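Local coordinates for LPXTG cell wall surface protein (Streptococcus gordonii, PDB 4IGB) that is anchored to the streptococcal cell wall and probably acts as an adhesin, here as its N-terminal two-domain portion, at residues B[209-223]-B[260-274]. Sequence-based numbering, arbitrary orientation.
Sequences ETFYVKNYQNDVNLR and LALRSNSNSMNFGYS
Arg263 O accepts two backbone bonds, from Asn221 N at 2.9 Å and from Leu222 N at 3.1 Å, the mark of a classic beta bulge. The Arg263 side chain runs alongside that of Asn221, both pointing the same way, and its NH1 reaches Asn221 OD1 (3.1 Å) near the guanidinium plane while Leu222 CD2 lies over the rim of one guanidinium face. Salt bridges to Glu288 and Asp418 take up its charge as well. Beyond the bulge Asn265 N bonds almost straight to Asp219 O, and water joins Asn265 OD1 to Asn221 ND2.

In the other strand pair, antiparallel 210-214 and 268-274, the Tyr212 ring lies flat over Gly272, whose CA sits 3.5 Å from the ring centroid in a CH-pi contact. Its chi1 of 63° sets CG between backbone N and carbonyl carbon and swings the ring across to the glycine; Asp173 binds its hydroxyl. Lys214 NZ meets Asn270 OD1 in the amide plane on a lone pair (2.7 Å) and also pairs with Asp175. On the opposite face from Tyr212, Phe211 CE2 meets Leu262 CD1 of strand 261-264 (3.6 Å), where the two sheets pack, and Val213 and Tyr216 border the same leucine.

Both segments thus pass from one sheet of the N-terminal domain to another: strand 268-274 runs between 170-182 and 210-214, with 239-243 beyond, whereas 261-264 and 220-226 pair beside strand 14-19, and short helix 216-219 links strands 210-214 and 220-226, the chain turning its corner just after it, at Asn221.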
loop_
_atom_site.group_PDB
_atom_site.type_symbol
_atom_site.label_atom_id
_atom_site.label_comp_id
_atom_site.label_asym_id
_atom_site.label_seq_id
_atom_site.Cartn_x
_atom_site.Cartn_y
_atom_site.Cartn_z
ATOM N N GLU B 209 7.902 -0.574 -21.673
ATOM C CA GLU B 209 7.876 -0.750 -20.234
ATOM C C GLU B 209 6.440 -0.757 -19.727
ATOM O O GLU B 209 5.667 0.160 -20.014
ATOM C CB GLU B 209 8.646 0.383 -19.569
ATOM C CG GLU B 209 8.752 0.230 -18.061
ATOM C CD GLU B 209 9.678 1.260 -17.451
ATOM O OE1 GLU B 209 9.961 2.282 -18.121
ATOM O OE2 GLU B 209 10.132 1.035 -16.311
ATOM N N THR B 210 6.098 -1.790 -18.965
ATOM C CA THR B 210 4.726 -2.009 -18.535
ATOM C C THR B 210 4.645 -2.396 -17.062
ATOM O O THR B 210 5.371 -3.297 -16.614
ATOM C CB THR B 210 4.104 -3.156 -19.341
ATOM O OG1 THR B 210 4.215 -2.878 -20.738
ATOM C CG2 THR B 210 2.640 -3.365 -18.963
ATOM N N PHE B 211 3.775 -1.708 -16.319
ATOM C CA PHE B 211 3.384 -2.104 -14.964
ATOM C C PHE B 211 1.970 -2.641 -15.039
ATOM O O PHE B 211 1.117 -2.055 -15.722
ATOM C CB PHE B 211 3.378 -0.889 -14.029
ATOM C CG PHE B 211 2.932 -1.203 -12.609
ATOM C CD1 PHE B 211 3.826 -1.741 -11.682
ATOM C CD2 PHE B 211 1.638 -0.944 -12.200
ATOM C CE1 PHE B 211 3.417 -2.024 -10.369
ATOM C CE2 PHE B 211 1.221 -1.219 -10.898
ATOM C CZ PHE B 211 2.118 -1.760 -9.980
ATOM N N TYR B 212 1.699 -3.750 -14.354
ATOM C CA TYR B 212 0.340 -4.253 -14.353
ATOM C C TYR B 212 -0.136 -4.767 -13.008
ATOM O O TYR B 212 0.660 -5.074 -12.136
ATOM C CB TYR B 212 0.140 -5.302 -15.436
ATOM C CG TYR B 212 0.958 -6.570 -15.315
ATOM C CD1 TYR B 212 2.135 -6.734 -16.043
ATOM C CD2 TYR B 212 0.521 -7.630 -14.523
ATOM C CE1 TYR B 212 2.864 -7.904 -15.961
ATOM C CE2 TYR B 212 1.230 -8.803 -14.449
ATOM C CZ TYR B 212 2.400 -8.939 -15.163
ATOM O OH TYR B 212 3.113 -10.115 -15.076
ATOM N N VAL B 213 -1.447 -4.835 -12.855
ATOM C CA VAL B 213 -2.059 -5.397 -11.671
ATOM C C VAL B 213 -2.992 -6.489 -12.141
ATOM O O VAL B 213 -3.900 -6.235 -12.926
ATOM C CB VAL B 213 -2.864 -4.345 -10.919
ATOM C CG1 VAL B 213 -3.584 -4.962 -9.721
ATOM C CG2 VAL B 213 -1.954 -3.189 -10.496
ATOM N N LYS B 214 -2.741 -7.709 -11.690
ATOM C CA LYS B 214 -3.622 -8.836 -11.979
ATOM C C LYS B 214 -4.933 -8.696 -11.206
ATOM O O LYS B 214 -4.939 -8.159 -10.104
ATOM C CB LYS B 214 -2.920 -10.152 -11.622
ATOM C CG LYS B 214 -1.857 -10.554 -12.660
ATOM C CD LYS B 214 -0.910 -11.602 -12.122
ATOM C CE LYS B 214 -1.609 -12.926 -11.769
ATOM N NZ LYS B 214 -0.662 -13.786 -10.954
ATOM N N ASN B 215 -6.045 -9.143 -11.795
ATOM C CA ASN B 215 -7.331 -9.082 -11.107
ATOM C C ASN B 215 -7.625 -7.640 -10.656
ATOM O O ASN B 215 -8.209 -7.383 -9.598
ATOM C CB ASN B 215 -7.287 -10.045 -9.919
ATOM C CG ASN B 215 -8.643 -10.585 -9.537
ATOM O OD1 ASN B 215 -8.844 -11.025 -8.396
ATOM N ND2 ASN B 215 -9.583 -10.565 -10.478
ATOM N N TYR B 216 -7.213 -6.703 -11.492
ATOM C CA TYR B 216 -7.252 -5.277 -11.160
ATOM C C TYR B 216 -8.564 -4.778 -10.559
ATOM O O TYR B 216 -8.571 -4.240 -9.452
ATOM C CB TYR B 216 -6.882 -4.473 -12.409
ATOM C CG TYR B 216 -7.099 -2.981 -12.325
ATOM C CD1 TYR B 216 -6.552 -2.232 -11.287
ATOM C CD2 TYR B 216 -7.801 -2.309 -13.324
ATOM C CE1 TYR B 216 -6.730 -0.855 -11.228
ATOM C CE2 TYR B 216 -7.979 -0.935 -13.278
ATOM C CZ TYR B 216 -7.441 -0.211 -12.232
ATOM O OH TYR B 216 -7.610 1.153 -12.189
ATOM N N GLN B 217 -9.673 -4.953 -11.283
ATOM C CA GLN B 217 -10.952 -4.389 -10.871
ATOM C C GLN B 217 -11.510 -5.106 -9.640
ATOM O O GLN B 217 -12.293 -4.532 -8.878
ATOM C CB GLN B 217 -11.975 -4.417 -12.026
ATOM C CG GLN B 217 -11.632 -3.529 -13.220
ATOM C CD GLN B 217 -10.938 -4.295 -14.357
ATOM O OE1 GLN B 217 -10.222 -5.272 -14.122
ATOM N NE2 GLN B 217 -11.169 -3.858 -15.591
ATOM N N ASN B 218 -11.120 -6.358 -9.444
ATOM C CA ASN B 218 -11.512 -7.080 -8.227
ATOM C C ASN B 218 -10.638 -6.763 -7.011
ATOM O O ASN B 218 -11.065 -6.951 -5.881
ATOM C CB ASN B 218 -11.513 -8.596 -8.458
ATOM C CG ASN B 218 -12.692 -9.059 -9.304
ATOM O OD1 ASN B 218 -12.565 -9.982 -10.115
ATOM N ND2 ASN B 218 -13.843 -8.417 -9.122
ATOM N N ASP B 219 -9.423 -6.268 -7.239
ATOM C CA ASP B 219 -8.435 -6.149 -6.147
ATOM C C ASP B 219 -8.095 -4.724 -5.728
ATOM O O ASP B 219 -7.508 -4.506 -4.662
ATOM C CB ASP B 219 -7.133 -6.860 -6.513
ATOM C CG ASP B 219 -7.250 -8.376 -6.444
ATOM O OD1 ASP B 219 -8.316 -8.873 -6.049
ATOM O OD2 ASP B 219 -6.267 -9.062 -6.788
ATOM N N VAL B 220 -8.428 -3.760 -6.581
ATOM C CA VAL B 220 -8.077 -2.379 -6.309
ATOM C C VAL B 220 -9.319 -1.546 -5.990
ATOM O O VAL B 220 -10.356 -1.645 -6.674
ATOM C CB VAL B 220 -7.244 -1.774 -7.473
ATOM C CG1 VAL B 220 -7.046 -0.291 -7.291
ATOM C CG2 VAL B 220 -5.907 -2.465 -7.543
ATOM N N ASN B 221 -9.200 -0.747 -4.937
ATOM C CA ASN B 221 -10.265 0.139 -4.494
ATOM C C ASN B 221 -10.207 1.497 -5.192
ATOM O O ASN B 221 -11.237 2.024 -5.608
ATOM C CB ASN B 221 -10.191 0.339 -2.978
ATOM C CG ASN B 221 -11.275 1.288 -2.456
ATOM O OD1 ASN B 221 -11.045 2.481 -2.321
ATOM N ND2 ASN B 221 -12.446 0.759 -2.170
ATOM N N LEU B 222 -9.006 2.053 -5.340
ATOM C CA LEU B 222 -8.872 3.389 -5.924
ATOM C C LEU B 222 -7.622 3.551 -6.780
ATOM O O LEU B 222 -6.501 3.234 -6.348
ATOM C CB LEU B 222 -8.920 4.446 -4.814
ATOM C CG LEU B 222 -8.726 5.937 -5.142
ATOM C CD1 LEU B 222 -9.607 6.360 -6.283
ATOM C CD2 LEU B 222 -9.044 6.795 -3.932
ATOM N N ARG B 223 -7.812 4.049 -7.997
ATOM C CA ARG B 223 -6.693 4.343 -8.882
ATOM C C ARG B 223 -6.642 5.826 -9.216
ATOM O O ARG B 223 -7.555 6.372 -9.845
ATOM C CB ARG B 223 -6.767 3.535 -10.173
ATOM C CG ARG B 223 -5.579 3.785 -11.094
ATOM C CD ARG B 223 -6.018 4.150 -12.500
ATOM N NE ARG B 223 -6.661 5.458 -12.552
ATOM C CZ ARG B 223 -7.190 5.983 -13.654
ATOM N NH1 ARG B 223 -7.162 5.307 -14.793
ATOM N NH2 ARG B 223 -7.745 7.186 -13.618
ATOM N N LEU B 260 1.391 6.636 -11.414
ATOM C CA LEU B 260 0.030 6.619 -10.905
ATOM C C LEU B 260 0.024 6.058 -9.496
ATOM O O LEU B 260 1.041 5.556 -9.035
ATOM C CB LEU B 260 -0.877 5.776 -11.805
ATOM C CG LEU B 260 -0.576 4.273 -11.891
ATOM C CD1 LEU B 260 -1.827 3.488 -12.252
ATOM C CD2 LEU B 260 0.533 3.994 -12.893
ATOM N N ALA B 261 -1.124 6.134 -8.825
ATOM C CA ALA B 261 -1.256 5.641 -7.465
ATOM C C ALA B 261 -2.442 4.699 -7.359
ATOM O O ALA B 261 -3.513 4.967 -7.910
ATOM C CB ALA B 261 -1.401 6.789 -6.472
ATOM N N LEU B 262 -2.237 3.608 -6.632
ATOM C CA LEU B 262 -3.220 2.534 -6.497
ATOM C C LEU B 262 -3.389 2.154 -5.030
ATOM O O LEU B 262 -2.404 1.819 -4.347
ATOM C CB LEU B 262 -2.760 1.301 -7.284
ATOM C CG LEU B 262 -2.488 1.470 -8.787
ATOM C CD1 LEU B 262 -1.221 0.771 -9.208
ATOM C CD2 LEU B 262 -3.660 0.919 -9.602
ATOM N N ARG B 263 -4.623 2.231 -4.548
ATOM C CA ARG B 263 -4.969 1.776 -3.209
ATOM C C ARG B 263 -5.707 0.445 -3.321
ATOM O O ARG B 263 -6.761 0.371 -3.944
ATOM C CB ARG B 263 -5.845 2.801 -2.492
ATOM C CG ARG B 263 -6.449 2.278 -1.172
ATOM C CD ARG B 263 -7.739 2.986 -0.833
ATOM N NE ARG B 263 -7.566 4.409 -0.527
ATOM C CZ ARG B 263 -8.578 5.273 -0.510
ATOM N NH1 ARG B 263 -9.808 4.850 -0.806
ATOM N NH2 ARG B 263 -8.371 6.549 -0.203
ATOM N N SER B 264 -5.122 -0.608 -2.762
ATOM C CA SER B 264 -5.725 -1.943 -2.802
ATOM C C SER B 264 -7.021 -2.055 -1.992
ATOM O O SER B 264 -7.292 -1.250 -1.111
ATOM C CB SER B 264 -4.726 -3.004 -2.312
ATOM O OG SER B 264 -5.331 -4.294 -2.263
ATOM N N ASN B 265 -7.822 -3.066 -2.309
ATOM C CA ASN B 265 -8.912 -3.478 -1.432
ATOM C C ASN B 265 -8.407 -4.123 -0.141
ATOM O O ASN B 265 -9.168 -4.262 0.823
ATOM C CB ASN B 265 -9.824 -4.491 -2.149
ATOM C CG ASN B 265 -10.717 -3.841 -3.174
ATOM O OD1 ASN B 265 -11.049 -2.664 -3.049
ATOM N ND2 ASN B 265 -11.117 -4.602 -4.194
ATOM N N SER B 266 -7.144 -4.555 -0.129
ATOM C CA SER B 266 -6.636 -5.340 1.007
ATOM C C SER B 266 -5.242 -4.898 1.409
ATOM O O SER B 266 -4.757 -3.843 0.976
ATOM C CB SER B 266 -6.608 -6.837 0.671
ATOM O OG SER B 266 -5.635 -7.117 -0.329
ATOM N N ASN B 267 -4.588 -5.715 2.224
ATOM C CA ASN B 267 -3.210 -5.441 2.609
ATOM C C ASN B 267 -2.225 -6.009 1.575
ATOM O O ASN B 267 -1.015 -6.030 1.795
ATOM C CB ASN B 267 -2.925 -6.017 3.994
ATOM C CG ASN B 267 -3.140 -7.542 4.053
ATOM O OD1 ASN B 267 -4.036 -8.074 3.407
ATOM N ND2 ASN B 267 -2.310 -8.232 4.816
ATOM N N SER B 268 -2.742 -6.481 0.446
ATOM C CA SER B 268 -1.860 -7.000 -0.595
ATOM C C SER B 268 -2.193 -6.548 -2.010
ATOM O O SER B 268 -3.275 -6.023 -2.295
ATOM C CB SER B 268 -1.835 -8.534 -0.571
ATOM O OG SER B 268 -3.104 -9.023 -0.906
ATOM N N MET B 269 -1.261 -6.811 -2.908
ATOM C CA MET B 269 -1.463 -6.518 -4.315
ATOM C C MET B 269 -0.605 -7.469 -5.132
ATOM O O MET B 269 0.578 -7.655 -4.836
ATOM C CB MET B 269 -1.080 -5.060 -4.621
ATOM C CG MET B 269 -1.592 -4.537 -5.961
ATOM S SD MET B 269 -1.418 -2.732 -6.185
ATOM C CE MET B 269 -2.112 -2.080 -4.677
ATOM N N ASN B 270 -1.210 -8.087 -6.143
ATOM C CA ASN B 270 -0.460 -8.915 -7.084
ATOM C C ASN B 270 -0.222 -8.079 -8.332
ATOM O O ASN B 270 -1.109 -7.921 -9.164
ATOM C CB ASN B 270 -1.235 -10.202 -7.395
ATOM C CG ASN B 270 -0.532 -11.102 -8.411
ATOM O OD1 ASN B 270 -1.105 -12.051 -8.958
ATOM N ND2 ASN B 270 0.722 -10.790 -8.669
ATOM N N PHE B 271 0.968 -7.501 -8.430
ATOM C CA PHE B 271 1.328 -6.655 -9.563
ATOM C C PHE B 271 2.323 -7.367 -10.448
ATOM O O PHE B 271 2.741 -8.491 -10.170
ATOM C CB PHE B 271 1.911 -5.312 -9.096
ATOM C CG PHE B 271 3.244 -5.436 -8.384
ATOM C CD1 PHE B 271 3.300 -5.785 -7.044
ATOM C CD2 PHE B 271 4.441 -5.206 -9.062
ATOM C CE1 PHE B 271 4.530 -5.894 -6.384
ATOM C CE2 PHE B 271 5.666 -5.308 -8.410
ATOM C CZ PHE B 271 5.711 -5.650 -7.072
ATOM N N GLY B 272 2.698 -6.711 -11.534
ATOM C CA GLY B 272 3.651 -7.280 -12.455
ATOM C C GLY B 272 4.401 -6.133 -13.095
ATOM O O GLY B 272 3.995 -4.974 -12.988
ATOM N N TYR B 273 5.512 -6.455 -13.736
ATOM C CA TYR B 273 6.307 -5.469 -14.439
ATOM C C TYR B 273 6.943 -6.177 -15.603
ATOM O O TYR B 273 7.465 -7.285 -15.444
ATOM C CB TYR B 273 7.409 -4.927 -13.532
ATOM C CG TYR B 273 8.362 -3.961 -14.224
ATOM C CD1 TYR B 273 8.031 -2.616 -14.379
ATOM C CD2 TYR B 273 9.596 -4.392 -14.707
ATOM C CE1 TYR B 273 8.898 -1.727 -15.012
ATOM C CE2 TYR B 273 10.476 -3.507 -15.333
ATOM C CZ TYR B 273 10.116 -2.180 -15.489
ATOM O OH TYR B 273 10.982 -1.302 -16.103
ATOM N N SER B 274 6.903 -5.566 -16.779
ATOM C CA SER B 274 7.666 -6.119 -17.895
ATOM C C SER B 274 8.563 -5.052 -18.507
ATOM O O SER B 274 8.207 -3.870 -18.540
ATOM C CB SER B 274 6.768 -6.793 -18.941
ATOM O OG SER B 274 5.942 -5.865 -19.614
HETATM O O HOH W 1 -12.541 -3.276 -6.344
HETATM O O HOH W 2 -6.808 -6.743 -2.965
HETATM O O HOH W 3 -3.766 -7.712 -7.152
HETATM O O HOH W 4 -4.705 -9.019 -3.886
HETATM O O HOH W 5 -13.486 -1.723 -3.232
#